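Local coordinates for protein sorbitol-6-phosphate dehydrogenase (Erwinia amylovora CFBP1430, PDB 5O3Z) that catalyses the reversible, nicotinamide-dependent oxidation of sorbitol 6-phosphate to fructose 6-phosphate, as a member of the short-chain dehydrogenase/reductase family, at residues Asp65-Arg77 with Gln114-Glu126. Numbering follows the deposited sequence.
Sequences DATDEASVEALAR and QVNLVGYFLCSRE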
ATOM      1  N   ASP A  65     -33.038   2.865  -8.371  1.00 31.31           N
ATOM      2  CA  ASP A  65     -32.687   2.211  -7.141  1.00 31.01           C
ATOM      3  C   ASP A  65     -31.488   1.429  -7.552  1.00 29.44           C
ATOM      4  O   ASP A  65     -31.626   0.393  -8.259  1.00 26.25           O
ATOM      5  CB  ASP A  65     -33.835   1.278  -6.672  1.00 32.34           C
ATOM      6  CG  ASP A  65     -33.437   0.402  -5.485  1.00 34.66           C
ATOM      7  OD1 ASP A  65     -32.349   0.580  -4.893  1.00 33.29           O
ATOM      8  OD2 ASP A  65     -34.230  -0.456  -5.099  1.00 34.73           O
ATOM      9  N   ALA A  66     -30.302   1.920  -7.184  1.00 26.91           N
ATOM     10  CA  ALA A  66     -29.101   1.279  -7.712  1.00 28.24           C
ATOM     11  C   ALA A  66     -28.930  -0.161  -7.164  1.00 25.74           C
ATOM     12  O   ALA A  66     -28.264  -0.949  -7.777  1.00 28.53           O
ATOM     13  CB  ALA A  66     -27.824   2.123  -7.505  1.00 28.34           C
ATOM     14  N   THR A  67     -29.618  -0.509  -6.098  1.00 27.06           N
ATOM     15  CA  THR A  67     -29.516  -1.839  -5.494  1.00 28.15           C
ATOM     16  C   THR A  67     -30.391  -2.855  -6.220  1.00 29.17           C
ATOM     17  O   THR A  67     -30.267  -4.055  -5.979  1.00 27.26           O
ATOM     18  CB  THR A  67     -29.941  -1.832  -3.998  1.00 29.96           C
ATOM     19  OG1 THR A  67     -31.337  -1.620  -3.901  1.00 32.54           O
ATOM     20  CG2 THR A  67     -29.230  -0.727  -3.175  1.00 32.20           C
ATOM     21  N   ASP A  68     -31.235  -2.392  -7.154  1.00 29.15           N
ATOM     22  CA  ASP A  68     -32.187  -3.275  -7.901  1.00 30.59           C
ATOM     23  C   ASP A  68     -31.781  -3.427  -9.351  1.00 28.29           C
ATOM     24  O   ASP A  68     -31.729  -2.453 -10.062  1.00 29.28           O
ATOM     25  CB  ASP A  68     -33.603  -2.691  -7.747  1.00 32.78           C
ATOM     26  CG  ASP A  68     -34.678  -3.478  -8.530  1.00 35.96           C
ATOM     27  OD1 ASP A  68     -34.810  -3.326  -9.774  1.00 37.62           O
ATOM     28  OD2 ASP A  68     -35.422  -4.212  -7.863  1.00 38.42           O
ATOM     29  N   GLU A  69     -31.535  -4.661  -9.817  1.00 28.86           N
ATOM     30  CA  GLU A  69     -31.078  -4.937 -11.176  1.00 27.76           C
ATOM     31  C   GLU A  69     -32.035  -4.479 -12.307  1.00 30.11           C
ATOM     32  O   GLU A  69     -31.600  -4.006 -13.363  1.00 27.56           O
ATOM     33  CB  GLU A  69     -30.819  -6.438 -11.336  1.00 31.03           C
ATOM     34  CG  GLU A  69     -30.314  -6.862 -12.694  1.00 30.77           C
ATOM     35  CD  GLU A  69     -29.880  -8.335 -12.744  1.00 32.87           C
ATOM     36  OE1 GLU A  69     -30.532  -9.172 -12.073  1.00 38.60           O
ATOM     37  OE2 GLU A  69     -28.927  -8.653 -13.484  1.00 31.56           O
ATOM     38  N   ALA A  70     -33.337  -4.620 -12.073  1.00 28.88           N
ATOM     39  CA  ALA A  70     -34.329  -4.211 -13.089  1.00 31.13           C
ATOM     40  C   ALA A  70     -34.380  -2.665 -13.214  1.00 28.24           C
ATOM     41  O   ALA A  70     -34.515  -2.128 -14.272  1.00 29.78           O
ATOM     42  CB  ALA A  70     -35.698  -4.736 -12.682  1.00 30.96           C
ATOM     43  N   SER A  71     -34.323  -1.984 -12.093  1.00 28.99           N
ATOM     44  CA  SER A  71     -34.270  -0.548 -12.075  1.00 27.09           C
ATOM     45  C   SER A  71     -32.980   0.021 -12.721  1.00 30.70           C
ATOM     46  O   SER A  71     -33.018   0.977 -13.519  1.00 29.18           O
ATOM     47  CB  SER A  71     -34.476  -0.087 -10.626  1.00 27.02           C
ATOM     48  OG  SER A  71     -34.251   1.293 -10.487  1.00 27.28           O
ATOM     49  N   VAL A  72     -31.815  -0.602 -12.469  1.00 29.96           N
ATOM     50  CA  VAL A  72     -30.582  -0.179 -13.185  1.00 27.74           C
ATOM     51  C   VAL A  72     -30.631  -0.469 -14.669  1.00 28.06           C
ATOM     52  O   VAL A  72     -30.231   0.357 -15.491  1.00 27.35           O
ATOM     53  CB  VAL A  72     -29.282  -0.828 -12.532  1.00 26.47           C
ATOM     54  CG1 VAL A  72     -28.013  -0.319 -13.227  1.00 28.00           C
ATOM     55  CG2 VAL A  72     -29.256  -0.536 -11.037  1.00 27.20           C
ATOM     56  N   GLU A  73     -31.105  -1.650 -15.058  1.00 29.34           N
ATOM     57  CA  GLU A  73     -31.106  -1.974 -16.460  1.00 31.49           C
ATOM     58  C   GLU A  73     -32.059  -1.041 -17.203  1.00 30.65           C
ATOM     59  O   GLU A  73     -31.764  -0.659 -18.304  1.00 34.64           O
ATOM     60  CB  GLU A  73     -31.488  -3.422 -16.687  1.00 32.18           C
ATOM     61  CG  GLU A  73     -30.403  -4.398 -16.285  1.00 37.26           C
ATOM     62  CD  GLU A  73     -30.959  -5.798 -16.113  1.00 39.86           C
ATOM     63  OE1 GLU A  73     -32.217  -5.943 -16.074  1.00 40.48           O
ATOM     64  OE2 GLU A  73     -30.138  -6.732 -16.049  1.00 45.23           O
ATOM     65  N   ALA A  74     -33.131  -0.593 -16.550  1.00 31.25           N
ATOM     66  CA  ALA A  74     -34.072   0.327 -17.215  1.00 32.63           C
ATOM     67  C   ALA A  74     -33.469   1.725 -17.318  1.00 33.58           C
ATOM     68  O   ALA A  74     -33.704   2.449 -18.314  1.00 36.93           O
ATOM     69  CB  ALA A  74     -35.436   0.375 -16.507  1.00 32.17           C
ATOM     70  N   LEU A  75     -32.703   2.121 -16.299  1.00 30.26           N
ATOM     71  CA  LEU A  75     -32.029   3.427 -16.317  1.00 27.84           C
ATOM     72  C   LEU A  75     -31.119   3.523 -17.481  1.00 26.60           C
ATOM     73  O   LEU A  75     -31.139   4.512 -18.219  1.00 27.15           O
ATOM     74  CB  LEU A  75     -31.266   3.693 -15.015  1.00 28.92           C
ATOM     75  CG  LEU A  75     -30.428   4.985 -14.918  1.00 27.73           C
ATOM     76  CD1 LEU A  75     -31.322   6.170 -14.659  1.00 29.48           C
ATOM     77  CD2 LEU A  75     -29.344   4.838 -13.863  1.00 27.22           C
ATOM     78  N   ALA A  76     -30.356   2.455 -17.745  1.00 27.98           N
ATOM     79  CA  ALA A  76     -29.478   2.437 -18.893  1.00 28.22           C
ATOM     80  C   ALA A  76     -30.236   2.545 -20.182  1.00 31.35           C
ATOM     81  O   ALA A  76     -29.842   3.287 -21.099  1.00 30.08           O
ATOM     82  CB  ALA A  76     -28.620   1.209 -18.906  1.00 29.31           C
ATOM     83  N   ARG A  77     -31.329   1.802 -20.305  1.00 32.87           N
ATOM     84  CA  ARG A  77     -32.205   1.974 -21.529  1.00 33.47           C
ATOM     85  C   ARG A  77     -32.705   3.430 -21.665  1.00 31.94           C
ATOM     86  O   ARG A  77     -32.575   4.017 -22.714  1.00 31.31           O
ATOM     87  CB  ARG A  77     -33.383   0.971 -21.541  1.00 35.07           C
ATOM     88  CG  ARG A  77     -32.943  -0.405 -22.008  1.00 38.15           C
ATOM     89  CD  ARG A  77     -34.069  -1.410 -22.252  1.00 38.82           C
ATOM     90  NE  ARG A  77     -34.976  -1.455 -21.107  1.00 41.54           N
ATOM     91  CZ  ARG A  77     -34.859  -2.252 -20.038  1.00 40.99           C
ATOM     92  NH1 ARG A  77     -33.852  -3.142 -19.914  1.00 43.38           N
ATOM     93  NH2 ARG A  77     -35.766  -2.166 -19.072  1.00 42.37           N
ATOM     94  N   GLN A 114     -25.093  -3.451  -0.269  1.00 26.52           N
ATOM     95  CA  GLN A 114     -25.995  -3.242  -1.419  1.00 25.89           C
ATOM     96  C   GLN A 114     -25.745  -1.846  -2.049  1.00 23.92           C
ATOM     97  O   GLN A 114     -25.491  -1.729  -3.221  1.00 23.47           O
ATOM     98  CB  GLN A 114     -27.481  -3.419  -0.961  1.00 28.09           C
ATOM     99  CG  GLN A 114     -27.941  -4.875  -0.752  1.00 30.39           C
ATOM    100  CD  GLN A 114     -27.691  -5.782  -1.969  1.00 32.41           C
ATOM    101  OE1 GLN A 114     -27.905  -5.392  -3.105  1.00 34.84           O
ATOM    102  NE2 GLN A 114     -27.221  -7.001  -1.728  1.00 39.66           N
ATOM    103  N   VAL A 115     -25.791  -0.825  -1.223  1.00 25.42           N
ATOM    104  CA  VAL A 115     -25.719   0.570  -1.639  1.00 27.04           C
ATOM    105  C   VAL A 115     -24.278   0.887  -2.102  1.00 26.62           C
ATOM    106  O   VAL A 115     -24.090   1.424  -3.189  1.00 24.40           O
ATOM    107  CB  VAL A 115     -26.200   1.508  -0.520  1.00 28.62           C
ATOM    108  CG1 VAL A 115     -26.035   2.976  -0.916  1.00 30.57           C
ATOM    109  CG2 VAL A 115     -27.680   1.259  -0.220  1.00 30.54           C
ATOM    110  N   ASN A 116     -23.278   0.459  -1.323  1.00 27.46           N
ATOM    111  CA  ASN A 116     -21.917   0.867  -1.624  1.00 27.21           C
ATOM    112  C   ASN A 116     -21.219   0.051  -2.638  1.00 27.03           C
ATOM    113  O   ASN A 116     -20.294   0.545  -3.283  1.00 32.82           O
ATOM    114  CB  ASN A 116     -21.115   0.899  -0.388  1.00 29.15           C
ATOM    115  CG  ASN A 116     -21.445   2.070   0.424  1.00 29.36           C
ATOM    116  OD1 ASN A 116     -21.249   3.203  -0.063  1.00 30.58           O
ATOM    117  ND2 ASN A 116     -21.974   1.862   1.644  1.00 24.62           N
ATOM    118  N   LEU A 117     -21.657  -1.201  -2.808  1.00 25.84           N
ATOM    119  CA  LEU A 117     -20.937  -2.131  -3.600  1.00 25.92           C
ATOM    120  C   LEU A 117     -21.737  -2.742  -4.699  1.00 24.09           C
ATOM    121  O   LEU A 117     -21.318  -2.675  -5.822  1.00 24.17           O
ATOM    122  CB  LEU A 117     -20.295  -3.213  -2.696  1.00 26.12           C
ATOM    123  CG  LEU A 117     -19.245  -4.183  -3.209  1.00 27.37           C
ATOM    124  CD1 LEU A 117     -18.159  -3.415  -3.960  1.00 29.23           C
ATOM    125  CD2 LEU A 117     -18.681  -4.905  -1.976  1.00 27.23           C
ATOM    126  N   VAL A 118     -22.882  -3.382  -4.415  1.00 25.53           N
ATOM    127  CA  VAL A 118     -23.618  -4.034  -5.479  1.00 25.07           C
ATOM    128  C   VAL A 118     -24.172  -2.981  -6.501  1.00 24.14           C
ATOM    129  O   VAL A 118     -24.191  -3.211  -7.713  1.00 26.55           O
ATOM    130  CB  VAL A 118     -24.762  -4.888  -4.894  1.00 28.67           C
ATOM    131  CG1 VAL A 118     -25.763  -5.284  -5.958  1.00 26.69           C
ATOM    132  CG2 VAL A 118     -24.199  -6.096  -4.169  1.00 27.13           C
ATOM    133  N   GLY A 119     -24.583  -1.835  -6.003  1.00 24.47           N
ATOM    134  CA  GLY A 119     -25.010  -0.747  -6.878  1.00 25.10           C
ATOM    135  C   GLY A 119     -23.914  -0.336  -7.814  1.00 23.44           C
ATOM    136  O   GLY A 119     -24.160  -0.065  -8.986  1.00 24.52           O
ATOM    137  N   TYR A 120     -22.677  -0.351  -7.304  1.00 22.53           N
ATOM    138  CA  TYR A 120     -21.556   0.067  -8.107  1.00 22.22           C
ATOM    139  C   TYR A 120     -21.294  -0.942  -9.175  1.00 22.58           C
ATOM    140  O   TYR A 120     -21.020  -0.575 -10.306  1.00 24.17           O
ATOM    141  CB  TYR A 120     -20.339   0.413  -7.225  1.00 23.09           C
ATOM    142  CG  TYR A 120     -19.023   0.743  -7.968  1.00 22.03           C
ATOM    143  CD1 TYR A 120     -19.003   1.443  -9.167  1.00 23.45           C
ATOM    144  CD2 TYR A 120     -17.796   0.467  -7.381  1.00 22.65           C
ATOM    145  CE1 TYR A 120     -17.804   1.748  -9.823  1.00 22.07           C
ATOM    146  CE2 TYR A 120     -16.580   0.757  -8.015  1.00 22.24           C
ATOM    147  CZ  TYR A 120     -16.597   1.430  -9.219  1.00 21.64           C
ATOM    148  OH  TYR A 120     -15.451   1.756  -9.851  1.00 22.89           O
ATOM    149  N   PHE A 121     -21.411  -2.234  -8.841  1.00 22.10           N
ATOM    150  CA  PHE A 121     -21.255  -3.325  -9.797  1.00 20.75           C
ATOM    151  C   PHE A 121     -22.406  -3.216 -10.857  1.00 20.38           C
ATOM    152  O   PHE A 121     -22.153  -3.203 -12.032  1.00 19.74           O
ATOM    153  CB  PHE A 121     -21.257  -4.668  -9.006  1.00 20.52           C
ATOM    154  CG  PHE A 121     -21.584  -5.858  -9.804  1.00 20.98           C
ATOM    155  CD1 PHE A 121     -20.648  -6.489 -10.545  1.00 21.76           C
ATOM    156  CD2 PHE A 121     -22.903  -6.328  -9.844  1.00 22.00           C
ATOM    157  CE1 PHE A 121     -20.971  -7.601 -11.307  1.00 23.12           C
ATOM    158  CE2 PHE A 121     -23.246  -7.425 -10.575  1.00 21.95           C
ATOM    159  CZ  PHE A 121     -22.277  -8.085 -11.309  1.00 23.22           C
ATOM    160  N   LEU A 122     -23.654  -3.066 -10.424  1.00 21.99           N
ATOM    161  CA  LEU A 122     -24.708  -3.015 -11.449  1.00 21.87           C
ATOM    162  C   LEU A 122     -24.564  -1.877 -12.460  1.00 22.53           C
ATOM    163  O   LEU A 122     -24.585  -2.123 -13.705  1.00 21.84           O
ATOM    164  CB  LEU A 122     -26.048  -3.031 -10.836  1.00 23.11           C
ATOM    165  CG  LEU A 122     -26.324  -4.376 -10.193  1.00 24.74           C
ATOM    166  CD1 LEU A 122     -27.463  -4.135  -9.231  1.00 25.07           C
ATOM    167  CD2 LEU A 122     -26.589  -5.398 -11.288  1.00 27.16           C
ATOM    168  N   CYS A 123     -24.374  -0.681 -11.941  1.00 22.88           N
ATOM    169  CA  CYS A 123     -24.108   0.516 -12.754  1.00 25.64           C
ATOM    170  C   CYS A 123     -22.916   0.420 -13.643  1.00 24.48           C
ATOM    171  O   CYS A 123     -23.002   0.784 -14.818  1.00 25.83           O
ATOM    172  CB  CYS A 123     -24.113   1.794 -11.896  1.00 26.84           C
ATOM    173  SG  CYS A 123     -25.776   2.004 -11.168  1.00 32.44           S
ATOM    174  N   SER A 124     -21.800  -0.124 -13.170  1.00 24.24           N
ATOM    175  CA  SER A 124     -20.634  -0.309 -14.032  1.00 23.81           C
ATOM    176  C   SER A 124     -20.873  -1.311 -15.192  1.00 25.23           C
ATOM    177  O   SER A 124     -20.426  -1.112 -16.379  1.00 25.14           O
ATOM    178  CB  SER A 124     -19.470  -0.802 -13.141  1.00 22.58           C
ATOM    179  OG  SER A 124     -19.169   0.234 -12.222  1.00 22.29           O
ATOM    180  N   ARG A 125     -21.536  -2.399 -14.824  1.00 25.54           N
ATOM    181  CA  ARG A 125     -21.907  -3.422 -15.794  1.00 26.38           C
ATOM    182  C   ARG A 125     -22.700  -2.848 -16.950  1.00 26.64           C
ATOM    183  O   ARG A 125     -22.347  -3.063 -18.110  1.00 32.50           O
ATOM    184  CB  ARG A 125     -22.738  -4.567 -15.170  1.00 28.30           C
ATOM    185  CG  ARG A 125     -22.864  -5.755 -16.142  1.00 30.56           C
ATOM    186  CD  ARG A 125     -23.515  -6.959 -15.513  1.00 30.58           C
ATOM    187  NE  ARG A 125     -24.934  -6.716 -15.249  1.00 31.72           N
ATOM    188  CZ  ARG A 125     -25.706  -7.490 -14.489  1.00 31.24           C
ATOM    189  NH1 ARG A 125     -25.198  -8.561 -13.849  1.00 31.98           N
ATOM    190  NH2 ARG A 125     -26.979  -7.178 -14.344  1.00 29.29           N
ATOM    191  N   GLU A 126     -23.793  -2.187 -16.628  1.00 26.25           N
ATOM    192  CA  GLU A 126     -24.765  -1.752 -17.655  1.00 28.28           C
ATOM    193  C   GLU A 126     -24.294  -0.590 -18.495  1.00 28.27           C
ATOM    194  O   GLU A 126     -24.558  -0.556 -19.718  1.00 25.73           O
ATOM    195  CB  GLU A 126     -26.134  -1.427 -17.045  1.00 29.13           C
ATOM    196  CG  GLU A 126     -26.764  -2.597 -16.300  1.00 32.07           C
ATOM    197  CD  GLU A 126     -26.977  -3.817 -17.203  1.00 33.33           C
ATOM    198  OE1 GLU A 126     -27.571  -3.631 -18.274  1.00 35.37           O
ATOM    199  OE2 GLU A 126     -26.538  -4.955 -16.889  1.00 31.64           O
TER
HETATM  200  O   HOH W   1     -27.558 -10.689 -13.372  1.00 30.81           O
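Ala66 packs on Gly119, their CA atoms 4.6 Å apart, and helix 69-77 runs beside helix 114-126, their axes 33° from parallel and 9.6 Å apart at closest. Gly119 has no side chain, so the turn before the first helix settles close on its CA, which makes a CA-H...O contact of 3.4 Å with Ala66 O. The CG2 methyl of Thr67 lies against Gln114 and Val115; its OG1 is bonded back to Asp65 OD1, which fixes that rotation. Val72 CG1, anti to the backbone N (chi1 -177°), reaches Cys123 SG at 3.8 Å, while CG2 faces Leu122 CB. Arg125 NH2 donates to Glu69 OE2 at 2.6 Å, in the guanidinium plane and on the anti side of the carboxylate. Arg125 NE donates to Glu126 OE2 at 2.9 Å, a salt bridge within the helix, and Leu122 CD2 lies off-centre over one guanidinium face. A water joins Glu69 OE2 to Arg125 NH1, which donates to Phe104 O of the second subunit. Glu73 OE2 adds a long salt bridge to Arg125 NH2. Both helices flank one face of the Rossmann-type sheet. Arg125 links them to the subunit interface, and its charge probably offsets repulsion among three nearby glutamates.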